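Local coordinates for protein endonuclease III (Geobacillus stearothermophilus, PDB 1ORN) that probably removes damaged bases from DNA in base excision repair, as a DNA glycosylase that carries a [4Fe-4S] cluster and forms a covalent intermediate with DNA, at residues I10-D15 with L205-E210; R189-A194 with S201-H206; N32-L37 with G106-D111; I38-S43 with N127-V132. All coordinates share one frame; numbering follows the deposited sequence.

How the contacts relate
Contacts 1 and 2 lie at the iron-sulfur end of the chain; contacts 3 and 4 belong to the other part, about helix 33-43. Contact 4 is fully buried, near the centre of the chain. The others are partly buried. Contacts 1 and 2 share Leu-205 and His-206 and both touch the cluster. Contact 1 pairs apolar packing with an aromatic pair, while contact 2 turns on a weak hydrogen bond from His-191 to a cluster cysteine. Leu-204 CD2 joins them by packing on Cys-13 CA at 3.6 Å. Contacts 3 and 4 are apolar across their interfaces and follow one another along helix 33-43. They meet where Leu-37 CD1 lies 3.9 Å from Val-129 CG2.

Contact 1. Residues I10-D15 with L205-E210; sequences IRYCLD and LHLCRE. With SF4 (iron/sulfur cluster), chain F.
Cys-208 SG, beside the Leu-207 that packs on Cys-13, is gripped twice. It binds iron atom FE4 of the cluster at 2.5 Å and accepts a backbone N-H from just past the segment, capping helix 209-215. Leu-207 turns its two methyls to helix 7-20. Its CD1 lies 3.6 Å from Cys-13 SG, with CD2 at 3.8 Å from the same sulfur. CG of Leu-207 stands between the backbone N and the carbonyl carbon (chi1 54°); the same CG stands over one face of the His-206 ring, off toward its margin. Cys-208 is the last ligand of the C-X6-C-X2-C-X5-C cluster motif of this family, so the contact ties the end of the cluster loop to the N-terminal helix. Leu-152 of helix 143-152 touches Cys-13, Leu-207 and Cys-208. Tyr-12 reaches the exposed side. Its CE2 comes to the edge of the His-206 ring, 3.4 Å from CE1, with the ring planes at 89°. Glu-210 CG passes 3.6 Å from S1 of the cluster, while its OE1 pairs with Arg-214.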
loop_
_atom_site.group_PDB
_atom_site.type_symbol
_atom_site.label_atom_id
_atom_site.label_comp_id
_atom_site.label_asym_id
_atom_site.label_seq_id
_atom_site.Cartn_x
_atom_site.Cartn_y
_atom_site.Cartn_z
ATOM N N ILE C 10 8.326 18.297 -9.285
ATOM C CA ILE C 10 7.807 17.034 -8.777
ATOM C C ILE C 10 8.380 15.885 -9.601
ATOM O O ILE C 10 8.751 14.845 -9.054
ATOM C CB ILE C 10 6.260 17.009 -8.830
ATOM C CG1 ILE C 10 5.703 18.113 -7.928
ATOM C CG2 ILE C 10 5.738 15.640 -8.386
ATOM C CD1 ILE C 10 4.189 18.212 -7.928
ATOM N N ARG C 11 8.460 16.071 -10.915
ATOM C CA ARG C 11 9.009 15.033 -11.783
ATOM C C ARG C 11 10.490 14.837 -11.467
ATOM O O ARG C 11 11.026 13.737 -11.608
ATOM C CB ARG C 11 8.828 15.408 -13.257
ATOM C CG ARG C 11 7.370 15.471 -13.704
ATOM C CD ARG C 11 7.249 15.774 -15.192
ATOM N N TYR C 12 11.141 15.911 -11.034
ATOM C CA TYR C 12 12.555 15.874 -10.678
ATOM C C TYR C 12 12.725 15.028 -9.421
ATOM O O TYR C 12 13.662 14.232 -9.313
ATOM C CB TYR C 12 13.057 17.294 -10.412
ATOM C CG TYR C 12 14.499 17.375 -9.972
ATOM C CD1 TYR C 12 15.531 17.473 -10.907
ATOM C CD2 TYR C 12 14.834 17.348 -8.622
ATOM C CE1 TYR C 12 16.860 17.544 -10.499
ATOM C CE2 TYR C 12 16.154 17.417 -8.207
ATOM C CZ TYR C 12 17.162 17.514 -9.148
ATOM O OH TYR C 12 18.471 17.583 -8.728
ATOM N N CYS C 13 11.812 15.215 -8.471
ATOM C CA CYS C 13 11.831 14.479 -7.213
ATOM C C CYS C 13 11.642 12.991 -7.451
ATOM O O CYS C 13 12.347 12.169 -6.874
ATOM C CB CYS C 13 10.719 14.977 -6.284
ATOM S SG CYS C 13 11.022 16.600 -5.569
ATOM N N LEU C 14 10.679 12.656 -8.302
ATOM C CA LEU C 14 10.393 11.264 -8.618
ATOM C C LEU C 14 11.556 10.613 -9.354
ATOM O O LEU C 14 11.847 9.436 -9.142
ATOM C CB LEU C 14 9.121 11.173 -9.459
ATOM C CG LEU C 14 7.865 11.655 -8.722
ATOM C CD1 LEU C 14 6.673 11.602 -9.660
ATOM C CD2 LEU C 14 7.632 10.789 -7.489
ATOM N N ASP C 15 12.220 11.380 -10.214
ATOM C CA ASP C 15 13.362 10.870 -10.969
ATOM C C ASP C 15 14.503 10.511 -10.019
ATOM O O ASP C 15 15.228 9.540 -10.242
ATOM C CB ASP C 15 13.830 11.914 -11.979
ATOM N N LEU C 205 16.802 17.770 -0.562
ATOM C CA LEU C 205 16.831 18.784 0.487
ATOM C C LEU C 205 16.770 20.189 -0.124
ATOM O O LEU C 205 16.134 21.082 0.432
ATOM C CB LEU C 205 18.121 18.651 1.309
ATOM C CG LEU C 205 18.140 19.055 2.790
ATOM C CD1 LEU C 205 19.581 19.374 3.179
ATOM C CD2 LEU C 205 17.251 20.254 3.055
ATOM N N HIS C 206 17.421 20.371 -1.273
ATOM C CA HIS C 206 17.473 21.674 -1.948
ATOM C C HIS C 206 16.133 22.254 -2.402
ATOM O O HIS C 206 16.070 23.405 -2.838
ATOM C CB HIS C 206 18.407 21.615 -3.159
ATOM C CG HIS C 206 17.847 20.848 -4.316
ATOM N ND1 HIS C 206 17.899 19.473 -4.396
ATOM C CD2 HIS C 206 17.212 21.265 -5.437
ATOM C CE1 HIS C 206 17.323 19.076 -5.516
ATOM N NE2 HIS C 206 16.896 20.144 -6.166
ATOM N N LEU C 207 15.067 21.468 -2.318
ATOM C CA LEU C 207 13.754 21.961 -2.717
ATOM C C LEU C 207 12.663 21.540 -1.740
ATOM O O LEU C 207 11.485 21.806 -1.971
ATOM C CB LEU C 207 13.397 21.482 -4.133
ATOM C CG LEU C 207 13.425 19.994 -4.514
ATOM C CD1 LEU C 207 12.527 19.169 -3.600
ATOM C CD2 LEU C 207 12.969 19.854 -5.965
ATOM N N CYS C 208 13.053 20.899 -0.642
ATOM C CA CYS C 208 12.076 20.434 0.332
ATOM C C CYS C 208 11.782 21.402 1.475
ATOM O O CYS C 208 12.670 21.760 2.249
ATOM C CB CYS C 208 12.510 19.088 0.909
ATOM S SG CYS C 208 11.295 18.388 2.030
ATOM N N ARG C 209 10.520 21.809 1.583
ATOM C CA ARG C 209 10.085 22.728 2.631
ATOM C C ARG C 209 10.247 22.099 4.010
ATOM O O ARG C 209 10.644 22.769 4.966
ATOM C CB ARG C 209 8.629 23.122 2.407
ATOM N N GLU C 210 9.935 20.810 4.107
ATOM C CA GLU C 210 10.037 20.076 5.364
ATOM C C GLU C 210 11.498 19.877 5.768
ATOM O O GLU C 210 11.863 20.067 6.931
ATOM C CB GLU C 210 9.359 18.710 5.225
ATOM C CG GLU C 210 9.418 17.851 6.474
ATOM C CD GLU C 210 8.536 18.378 7.581
ATOM O OE1 GLU C 210 8.616 17.851 8.710
ATOM O OE2 GLU C 210 7.758 19.319 7.319
HETATM FE FE1 SF4 F . 14.443 14.571 2.065
HETATM FE FE2 SF4 F . 12.149 13.838 3.415
HETATM FE FE3 SF4 F . 14.049 15.325 4.574
HETATM FE FE4 SF4 F . 12.526 16.345 2.582
HETATM S S1 SF4 F . 11.793 15.762 4.675
HETATM S S2 SF4 F . 14.676 16.657 2.933
HETATM S S3 SF4 F . 12.205 14.507 1.366
HETATM S S4 SF4 F . 14.310 13.221 3.953
#

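Contact 2. Residues R189-A194 with S201-H206; sequences RYHCKA and SCPLLH. With SF4 (iron/sulfur cluster), chain F; nucleotides of chain B.
His-191 meets Cys-202 edge-on at the tight part of this contact. Its NE2 lies 3.5 Å from Cys-202 CB and makes a weak hydrogen bond to Cys-202 SG, bent to 144°. The sulfur sits almost in the ring plane. With CG anti to the backbone N (chi1 -170°), the imidazole extends across to the cluster loop. Cys-202 SG also binds iron atom FE1 at 2.3 Å and accepts a straighter bond from Leu-204 N (3.4 Å, 159°). These N-H groups probably draw some charge from the thiolate. With an alanine replacing His-191, Cys-202 SG would probably lose one N-H donor, and a gap is likely to open beside its CB. The outer side is looser: Ser-201 OG and Pro-203 CD each stay 4.2 Å from the ring, at CE1 and NE2 respectively, and Ser-201 is exposed. Cys-192 SG binds iron atom FE2, so the two segments supply two cysteine ligands of the cluster. Beyond it Ala-194 CB lies 3.5 Å from O3' of the DC5 nucleotide of chain B. Around the contact, Phe-187 of helix 177-191 touches both cysteines, Met-20 of helix 7-20 packs on His-191 and Pro-203, and Arg-151 of helix 143-152 touches Cys-192.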
loop_
_atom_site.group_PDB
_atom_site.type_symbol
_atom_site.label_atom_id
_atom_site.label_comp_id
_atom_site.label_asym_id
_atom_site.label_seq_id
_atom_site.Cartn_x
_atom_site.Cartn_y
_atom_site.Cartn_z
ATOM N N ARG C 189 9.731 4.729 3.458
ATOM C CA ARG C 189 10.015 3.663 4.415
ATOM C C ARG C 189 11.465 3.637 4.881
ATOM O O ARG C 189 11.745 3.477 6.072
ATOM C CB ARG C 189 9.662 2.302 3.802
ATOM C CG ARG C 189 9.902 1.107 4.725
ATOM C CD ARG C 189 9.378 -0.179 4.091
ATOM N NE ARG C 189 7.921 -0.152 3.974
ATOM C CZ ARG C 189 7.231 -0.751 3.010
ATOM N NH1 ARG C 189 7.856 -1.434 2.063
ATOM N NH2 ARG C 189 5.908 -0.668 2.993
ATOM N N TYR C 190 12.380 3.833 3.942
ATOM C CA TYR C 190 13.805 3.763 4.241
ATOM C C TYR C 190 14.600 5.061 4.283
ATOM O O TYR C 190 15.738 5.066 4.753
ATOM C CB TYR C 190 14.460 2.821 3.240
ATOM C CG TYR C 190 13.878 1.432 3.271
ATOM C CD1 TYR C 190 14.085 0.594 4.368
ATOM C CD2 TYR C 190 13.103 0.959 2.213
ATOM C CE1 TYR C 190 13.531 -0.688 4.411
ATOM C CE2 TYR C 190 12.542 -0.319 2.247
ATOM C CZ TYR C 190 12.759 -1.135 3.349
ATOM O OH TYR C 190 12.193 -2.393 3.395
ATOM N N HIS C 191 14.021 6.154 3.808
ATOM C CA HIS C 191 14.748 7.422 3.785
ATOM C C HIS C 191 13.996 8.555 4.480
ATOM O O HIS C 191 14.434 9.060 5.512
ATOM C CB HIS C 191 15.039 7.806 2.335
ATOM C CG HIS C 191 15.985 8.955 2.191
ATOM N ND1 HIS C 191 17.309 8.880 2.570
ATOM C CD2 HIS C 191 15.804 10.202 1.695
ATOM C CE1 HIS C 191 17.903 10.032 2.311
ATOM N NE2 HIS C 191 17.013 10.851 1.779
ATOM N N CYS C 192 12.869 8.958 3.896
ATOM C CA CYS C 192 12.049 10.027 4.457
ATOM C C CYS C 192 11.133 9.434 5.520
ATOM O O CYS C 192 9.907 9.557 5.454
ATOM C CB CYS C 192 11.225 10.682 3.343
ATOM S SG CYS C 192 10.428 12.226 3.821
ATOM N N LYS C 193 11.742 8.784 6.507
ATOM C CA LYS C 193 10.994 8.136 7.576
ATOM C C LYS C 193 10.154 9.084 8.416
ATOM O O LYS C 193 10.466 10.268 8.538
ATOM C CB LYS C 193 11.956 7.348 8.469
ATOM C CG LYS C 193 12.786 6.323 7.697
ATOM C CD LYS C 193 13.703 5.533 8.623
ATOM N N ALA C 194 9.085 8.552 8.999
ATOM C CA ALA C 194 8.190 9.349 9.826
ATOM C C ALA C 194 8.917 9.961 11.026
ATOM O O ALA C 194 8.805 11.160 11.276
ATOM C CB ALA C 194 7.017 8.494 10.299
ATOM N N SER C 201 21.440 14.099 4.277
ATOM C CA SER C 201 22.000 13.461 3.093
ATOM C C SER C 201 20.978 13.296 1.974
ATOM O O SER C 201 21.196 12.523 1.041
ATOM C CB SER C 201 22.550 12.088 3.467
ATOM O OG SER C 201 21.519 11.267 3.995
ATOM N N CYS C 202 19.871 14.025 2.055
ATOM C CA CYS C 202 18.826 13.908 1.044
ATOM C C CYS C 202 19.074 14.728 -0.220
ATOM O O CYS C 202 19.323 15.932 -0.157
ATOM C CB CYS C 202 17.474 14.292 1.645
ATOM S SG CYS C 202 16.091 13.973 0.530
ATOM N N PRO C 203 19.001 14.075 -1.393
ATOM C CA PRO C 203 19.209 14.699 -2.704
ATOM C C PRO C 203 18.119 15.705 -3.067
ATOM O O PRO C 203 18.239 16.431 -4.056
ATOM C CB PRO C 203 19.210 13.507 -3.660
ATOM C CG PRO C 203 19.654 12.364 -2.796
ATOM C CD PRO C 203 18.888 12.613 -1.532
ATOM N N LEU C 204 17.056 15.737 -2.269
ATOM C CA LEU C 204 15.941 16.643 -2.525
ATOM C C LEU C 204 15.850 17.754 -1.487
ATOM O O LEU C 204 14.939 18.579 -1.526
ATOM C CB LEU C 204 14.627 15.855 -2.554
ATOM C CG LEU C 204 14.517 14.792 -3.647
ATOM C CD1 LEU C 204 13.208 14.024 -3.460
ATOM C CD2 LEU C 204 14.575 15.442 -5.026
ATOM N N LEU C 205 16.802 17.770 -0.562
ATOM C CA LEU C 205 16.831 18.784 0.487
ATOM C C LEU C 205 16.770 20.189 -0.124
ATOM O O LEU C 205 16.134 21.082 0.432
ATOM C CB LEU C 205 18.121 18.651 1.309
ATOM C CG LEU C 205 18.140 19.055 2.790
ATOM C CD1 LEU C 205 19.581 19.374 3.179
ATOM C CD2 LEU C 205 17.251 20.254 3.055
ATOM N N HIS C 206 17.421 20.371 -1.273
ATOM C CA HIS C 206 17.473 21.674 -1.948
ATOM C C HIS C 206 16.133 22.254 -2.402
ATOM O O HIS C 206 16.070 23.405 -2.838
ATOM C CB HIS C 206 18.407 21.615 -3.159
ATOM C CG HIS C 206 17.847 20.848 -4.316
ATOM N ND1 HIS C 206 17.899 19.473 -4.396
ATOM C CD2 HIS C 206 17.212 21.265 -5.437
ATOM C CE1 HIS C 206 17.323 19.076 -5.516
ATOM N NE2 HIS C 206 16.896 20.144 -6.166
HETATM FE FE1 SF4 F . 14.443 14.571 2.065
HETATM FE FE2 SF4 F . 12.149 13.838 3.415
HETATM FE FE3 SF4 F . 14.049 15.325 4.574
HETATM FE FE4 SF4 F . 12.526 16.345 2.582
HETATM S S1 SF4 F . 11.793 15.762 4.675
HETATM S S2 SF4 F . 14.676 16.657 2.933
HETATM S S3 SF4 F . 12.205 14.507 1.366
HETATM S S4 SF4 F . 14.310 13.221 3.953
ATOM P P DC B 5 4.384 9.710 14.875
ATOM O OP1 DC B 5 5.110 10.808 14.198
ATOM O OP2 DC B 5 2.963 9.898 15.266
ATOM O "O5'" DC B 5 4.504 8.397 13.984
ATOM C "C5'" DC B 5 5.788 7.868 13.683
ATOM C "C4'" DC B 5 5.682 6.460 13.147
ATOM O "O4'" DC B 5 5.386 5.518 14.205
ATOM C "C3'" DC B 5 4.657 6.211 12.035
ATOM O "O3'" DC B 5 5.317 5.496 10.992
ATOM C "C2'" DC B 5 3.605 5.338 12.707
ATOM C "C1'" DC B 5 4.416 4.588 13.757
ATOM N N1 DC B 5 3.659 4.122 14.937
ATOM C C2 DC B 5 3.812 2.790 15.360
ATOM O O2 DC B 5 4.582 2.044 14.737
ATOM N N3 DC B 5 3.115 2.354 16.434
ATOM C C4 DC B 5 2.291 3.185 17.076
ATOM N N4 DC B 5 1.610 2.707 18.123
ATOM C C5 DC B 5 2.123 4.542 16.673
ATOM C C6 DC B 5 2.821 4.964 15.610
#

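Contact 3. Residues N32-L37 with G106-D111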
loop_
_atom_site.group_PDB
_atom_site.type_symbol
_atom_site.label_atom_id
_atom_site.label_comp_id
_atom_site.label_asym_id
_atom_site.label_seq_id
_atom_site.Cartn_x
_atom_site.Cartn_y
_atom_site.Cartn_z
ATOM N N ASN C 32 -0.058 -15.919 -5.360
ATOM C CA ASN C 32 -1.174 -15.724 -6.276
ATOM C C ASN C 32 -2.016 -14.522 -5.819
ATOM O O ASN C 32 -1.807 -13.994 -4.723
ATOM C CB ASN C 32 -2.025 -17.000 -6.349
ATOM C CG ASN C 32 -2.556 -17.422 -5.004
ATOM O OD1 ASN C 32 -3.309 -16.691 -4.367
ATOM N ND2 ASN C 32 -2.165 -18.611 -4.558
ATOM N N PRO C 33 -2.969 -14.071 -6.658
ATOM C CA PRO C 33 -3.834 -12.923 -6.350
ATOM C C PRO C 33 -4.643 -13.022 -5.065
ATOM O O PRO C 33 -4.854 -12.015 -4.396
ATOM C CB PRO C 33 -4.725 -12.817 -7.589
ATOM C CG PRO C 33 -3.821 -13.353 -8.677
ATOM C CD PRO C 33 -3.254 -14.573 -8.012
ATOM N N PHE C 34 -5.090 -14.228 -4.728
ATOM C CA PHE C 34 -5.869 -14.433 -3.512
ATOM C C PHE C 34 -4.981 -14.221 -2.298
ATOM O O PHE C 34 -5.375 -13.559 -1.344
ATOM C CB PHE C 34 -6.469 -15.842 -3.478
ATOM C CG PHE C 34 -7.283 -16.120 -2.246
ATOM C CD1 PHE C 34 -8.380 -15.321 -1.930
ATOM C CD2 PHE C 34 -6.952 -17.170 -1.393
ATOM C CE1 PHE C 34 -9.135 -15.564 -0.781
ATOM C CE2 PHE C 34 -7.697 -17.420 -0.243
ATOM C CZ PHE C 34 -8.795 -16.613 0.063
ATOM N N GLU C 35 -3.776 -14.785 -2.329
ATOM C CA GLU C 35 -2.855 -14.590 -1.215
ATOM C C GLU C 35 -2.482 -13.115 -1.125
ATOM O O GLU C 35 -2.315 -12.585 -0.027
ATOM C CB GLU C 35 -1.582 -15.425 -1.392
ATOM C CG GLU C 35 -1.754 -16.890 -1.044
ATOM C CD GLU C 35 -0.448 -17.662 -1.125
ATOM O OE1 GLU C 35 -0.474 -18.884 -0.886
ATOM O OE2 GLU C 35 0.599 -17.048 -1.422
ATOM N N LEU C 36 -2.352 -12.444 -2.267
ATOM C CA LEU C 36 -2.004 -11.024 -2.226
ATOM C C LEU C 36 -3.137 -10.249 -1.556
ATOM O O LEU C 36 -2.893 -9.417 -0.687
ATOM C CB LEU C 36 -1.784 -10.448 -3.628
ATOM C CG LEU C 36 -1.476 -8.941 -3.656
ATOM C CD1 LEU C 36 -0.203 -8.635 -2.873
ATOM C CD2 LEU C 36 -1.343 -8.464 -5.098
ATOM N N LEU C 37 -4.369 -10.521 -1.975
ATOM C CA LEU C 37 -5.522 -9.820 -1.403
ATOM C C LEU C 37 -5.560 -9.952 0.111
ATOM O O LEU C 37 -5.726 -8.956 0.822
ATOM C CB LEU C 37 -6.827 -10.350 -2.001
ATOM C CG LEU C 37 -8.119 -9.736 -1.433
ATOM C CD1 LEU C 37 -8.127 -8.231 -1.674
ATOM C CD2 LEU C 37 -9.317 -10.390 -2.097
ATOM N N GLY C 106 -15.878 -17.235 -7.148
ATOM C CA GLY C 106 -14.774 -17.736 -6.346
ATOM C C GLY C 106 -13.381 -17.232 -6.676
ATOM O O GLY C 106 -12.394 -17.796 -6.203
ATOM N N GLU C 107 -13.289 -16.175 -7.472
ATOM C CA GLU C 107 -11.990 -15.632 -7.851
ATOM C C GLU C 107 -11.869 -14.152 -7.508
ATOM O O GLU C 107 -12.867 -13.446 -7.393
ATOM C CB GLU C 107 -11.765 -15.837 -9.351
ATOM C CG GLU C 107 -11.663 -17.305 -9.759
ATOM C CD GLU C 107 -11.769 -17.514 -11.261
ATOM O OE1 GLU C 107 -11.049 -16.825 -12.016
ATOM O OE2 GLU C 107 -12.571 -18.376 -11.686
ATOM N N VAL C 108 -10.637 -13.689 -7.322
ATOM C CA VAL C 108 -10.406 -12.287 -7.019
ATOM C C VAL C 108 -10.757 -11.469 -8.260
ATOM O O VAL C 108 -10.197 -11.695 -9.336
ATOM C CB VAL C 108 -8.928 -12.040 -6.663
ATOM C CG1 VAL C 108 -8.671 -10.553 -6.480
ATOM C CG2 VAL C 108 -8.569 -12.808 -5.402
ATOM N N PRO C 109 -11.702 -10.521 -8.135
ATOM C CA PRO C 109 -12.066 -9.710 -9.297
ATOM C C PRO C 109 -10.909 -8.794 -9.681
ATOM O O PRO C 109 -10.144 -8.357 -8.821
ATOM C CB PRO C 109 -13.301 -8.947 -8.814
ATOM C CG PRO C 109 -13.045 -8.790 -7.350
ATOM C CD PRO C 109 -12.517 -10.156 -6.960
ATOM N N ARG C 110 -10.774 -8.517 -10.975
ATOM C CA ARG C 110 -9.691 -7.673 -11.463
ATOM C C ARG C 110 -10.052 -6.196 -11.540
ATOM O O ARG C 110 -9.217 -5.361 -11.886
ATOM C CB ARG C 110 -9.227 -8.178 -12.834
ATOM C CG ARG C 110 -8.746 -9.621 -12.791
ATOM C CD ARG C 110 -8.077 -10.066 -14.086
ATOM N NE ARG C 110 -7.519 -11.411 -13.947
ATOM C CZ ARG C 110 -6.783 -12.021 -14.871
ATOM N NH1 ARG C 110 -6.508 -11.411 -16.017
ATOM N NH2 ARG C 110 -6.316 -13.242 -14.647
ATOM N N ASP C 111 -11.296 -5.876 -11.205
ATOM C CA ASP C 111 -11.758 -4.493 -11.234
ATOM C C ASP C 111 -11.569 -3.827 -9.871
ATOM O O ASP C 111 -11.960 -4.375 -8.844
ATOM C CB ASP C 111 -13.232 -4.446 -11.625
ATOM C CG ASP C 111 -13.778 -3.042 -11.631
ATOM O OD1 ASP C 111 -13.369 -2.253 -12.506
ATOM O OD2 ASP C 111 -14.609 -2.726 -10.753
#
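Val-108 points its side chain at the first turn of helix 33-43 and fills the angle between Pro-33, Phe-34 and Leu-37. The contact belongs to the all-helical HhH-GPD fold: residues 106-111 form the loop that leads into helix 112-115, the first helix of the helix-hairpin-helix. One branch does most of the work. Val-108 CG2 rests 3.7 Å from Phe-34 CA, so it lies against the helix backbone itself. The same methyl is 3.9 Å from Pro-33 O. It comes near the plane of the Phe-34 ring, at its edge, and lies 4.2 Å from Phe-34 CB. The ring is turned past the valine, since CG of Phe-34 is anti to its backbone N (chi1 180°), and it packs on Cys-97 and Leu-100 of helix 86-103. Leu-37 and Val-108 run past each other in opposite senses, with Leu-37 CD2 4.2 Å from Val-108 CG2. Pro-33 closes the other flank, CB to CB at 4.4 Å with Val-108. Leu-115 of helix 112-115 also touches the valine. The start of the helix is fixed by the N-cap Asn-32: its OD1 accepts from Glu-35 N at 2.8 Å, with the donor N lying 28° off the carbonyl plane.

Contact 4. Residues I38-S43 with N127-V132; sequences IAVVLS and NVVVSV
Val-40 reaches from helix 33-43 to Val-128 and Val-129 of helix 123-134. Its CB is directed at the other helix but stays back, 4.6 Å from Val-128 CG1. Two branches leave it. CG1, anti to the backbone N (chi1 180°), comes to 4.1 Å from Val-128 CB. CG2, beside the backbone N, makes the closest approach, 3.7 Å from Val-128 CG1. The same CG2 stands 4.5 Å from Val-129 CG2, a longer touch. One valine thus bridges two successive residues of the facing helix. The side chains of Val-40 and Val-128 meet at a slant, branch against branch, and no hydrogen bond crosses between the two segments. Helix 123-134 is the second helix of the helix-hairpin-helix motif, so the contact joins that motif to helix 33-43 in the core of the HhH-GPD fold. The nearest atom of the contact is about 4 Å from the bound DNA. Val-40 is also covered by Leu-28 of a loop and by Lys-124 and Thr-125, one turn earlier on helix 123-134. Leu-115 of helix 112-115 packs on Val-129 and Val-130. On the far flank of helix 33-43, Leu-42 lies against Thr-55 and Leu-58 of helix 48-61.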
loop_
_atom_site.group_PDB
_atom_site.type_symbol
_atom_site.label_atom_id
_atom_site.label_comp_id
_atom_site.label_asym_id
_atom_site.label_seq_id
_atom_site.Cartn_x
_atom_site.Cartn_y
_atom_site.Cartn_z
ATOM N N ILE C 38 -5.418 -11.173 0.619
ATOM C CA ILE C 38 -5.450 -11.366 2.067
ATOM C C ILE C 38 -4.298 -10.614 2.731
ATOM O O ILE C 38 -4.482 -9.932 3.744
ATOM C CB ILE C 38 -5.336 -12.858 2.460
ATOM C CG1 ILE C 38 -6.543 -13.635 1.922
ATOM C CG2 ILE C 38 -5.223 -12.987 3.984
ATOM C CD1 ILE C 38 -7.877 -13.133 2.434
ATOM N N ALA C 39 -3.108 -10.738 2.153
ATOM C CA ALA C 39 -1.935 -10.074 2.702
ATOM C C ALA C 39 -2.072 -8.550 2.789
ATOM O O ALA C 39 -1.697 -7.945 3.795
ATOM C CB ALA C 39 -0.696 -10.445 1.883
ATOM N N VAL C 40 -2.622 -7.934 1.747
ATOM C CA VAL C 40 -2.774 -6.486 1.734
ATOM C C VAL C 40 -3.835 -6.051 2.743
ATOM O O VAL C 40 -3.681 -5.024 3.394
ATOM C CB VAL C 40 -3.126 -5.978 0.318
ATOM C CG1 VAL C 40 -3.291 -4.457 0.321
ATOM C CG2 VAL C 40 -1.999 -6.352 -0.644
ATOM N N VAL C 41 -4.889 -6.843 2.887
ATOM C CA VAL C 41 -5.935 -6.510 3.861
ATOM C C VAL C 41 -5.308 -6.512 5.260
ATOM O O VAL C 41 -5.563 -5.617 6.073
ATOM C CB VAL C 41 -7.100 -7.534 3.821
ATOM C CG1 VAL C 41 -7.993 -7.381 5.062
ATOM C CG2 VAL C 41 -7.940 -7.298 2.563
ATOM N N LEU C 42 -4.476 -7.513 5.526
ATOM C CA LEU C 42 -3.806 -7.626 6.822
ATOM C C LEU C 42 -2.776 -6.506 7.021
ATOM O O LEU C 42 -2.501 -6.097 8.155
ATOM C CB LEU C 42 -3.106 -8.993 6.946
ATOM C CG LEU C 42 -3.974 -10.257 7.015
ATOM C CD1 LEU C 42 -3.077 -11.486 7.102
ATOM C CD2 LEU C 42 -4.895 -10.189 8.237
ATOM N N SER C 43 -2.221 -6.019 5.911
ATOM C CA SER C 43 -1.201 -4.970 5.901
ATOM C C SER C 43 -1.629 -3.599 6.423
ATOM O O SER C 43 -0.782 -2.779 6.783
ATOM C CB SER C 43 -0.653 -4.815 4.472
ATOM O OG SER C 43 0.301 -3.774 4.381
ATOM N N ASN C 127 -6.194 -0.704 -5.023
ATOM C CA ASN C 127 -5.157 -0.252 -5.949
ATOM C C ASN C 127 -3.911 -1.131 -5.906
ATOM O O ASN C 127 -3.313 -1.409 -6.948
ATOM C CB ASN C 127 -4.772 1.202 -5.674
ATOM C CG ASN C 127 -5.775 2.190 -6.267
ATOM O OD1 ASN C 127 -6.649 1.805 -7.043
ATOM N ND2 ASN C 127 -5.643 3.461 -5.912
ATOM N N VAL C 128 -3.499 -1.551 -4.715
ATOM C CA VAL C 128 -2.322 -2.414 -4.622
ATOM C C VAL C 128 -2.591 -3.718 -5.352
ATOM O O VAL C 128 -1.762 -4.183 -6.140
ATOM C CB VAL C 128 -1.953 -2.743 -3.159
ATOM C CG1 VAL C 128 -0.901 -3.848 -3.123
ATOM C CG2 VAL C 128 -1.432 -1.501 -2.471
ATOM N N VAL C 129 -3.754 -4.307 -5.101
ATOM C CA VAL C 129 -4.102 -5.568 -5.730
ATOM C C VAL C 129 -4.169 -5.501 -7.259
ATOM O O VAL C 129 -3.548 -6.326 -7.936
ATOM C CB VAL C 129 -5.439 -6.115 -5.165
ATOM C CG1 VAL C 129 -5.862 -7.387 -5.918
ATOM C CG2 VAL C 129 -5.265 -6.421 -3.684
ATOM N N VAL C 130 -4.892 -4.532 -7.819
ATOM C CA VAL C 130 -4.980 -4.479 -9.278
ATOM C C VAL C 130 -3.634 -4.187 -9.927
ATOM O O VAL C 130 -3.345 -4.676 -11.023
ATOM C CB VAL C 130 -6.022 -3.435 -9.769
ATOM C CG1 VAL C 130 -7.383 -3.768 -9.190
ATOM C CG2 VAL C 130 -5.595 -2.025 -9.393
ATOM N N SER C 131 -2.804 -3.415 -9.236
ATOM C CA SER C 131 -1.492 -3.046 -9.749
ATOM C C SER C 131 -0.490 -4.187 -9.699
ATOM O O SER C 131 0.129 -4.531 -10.709
ATOM C CB SER C 131 -0.939 -1.865 -8.952
ATOM O OG SER C 131 0.383 -1.557 -9.361
ATOM N N VAL C 132 -0.332 -4.771 -8.519
ATOM C CA VAL C 132 0.629 -5.849 -8.337
ATOM C C VAL C 132 0.189 -7.171 -8.957
ATOM O O VAL C 132 0.967 -7.821 -9.658
ATOM C CB VAL C 132 0.931 -6.005 -6.835
ATOM C CG1 VAL C 132 1.989 -7.089 -6.634
ATOM C CG2 VAL C 132 1.500 -4.667 -6.404
#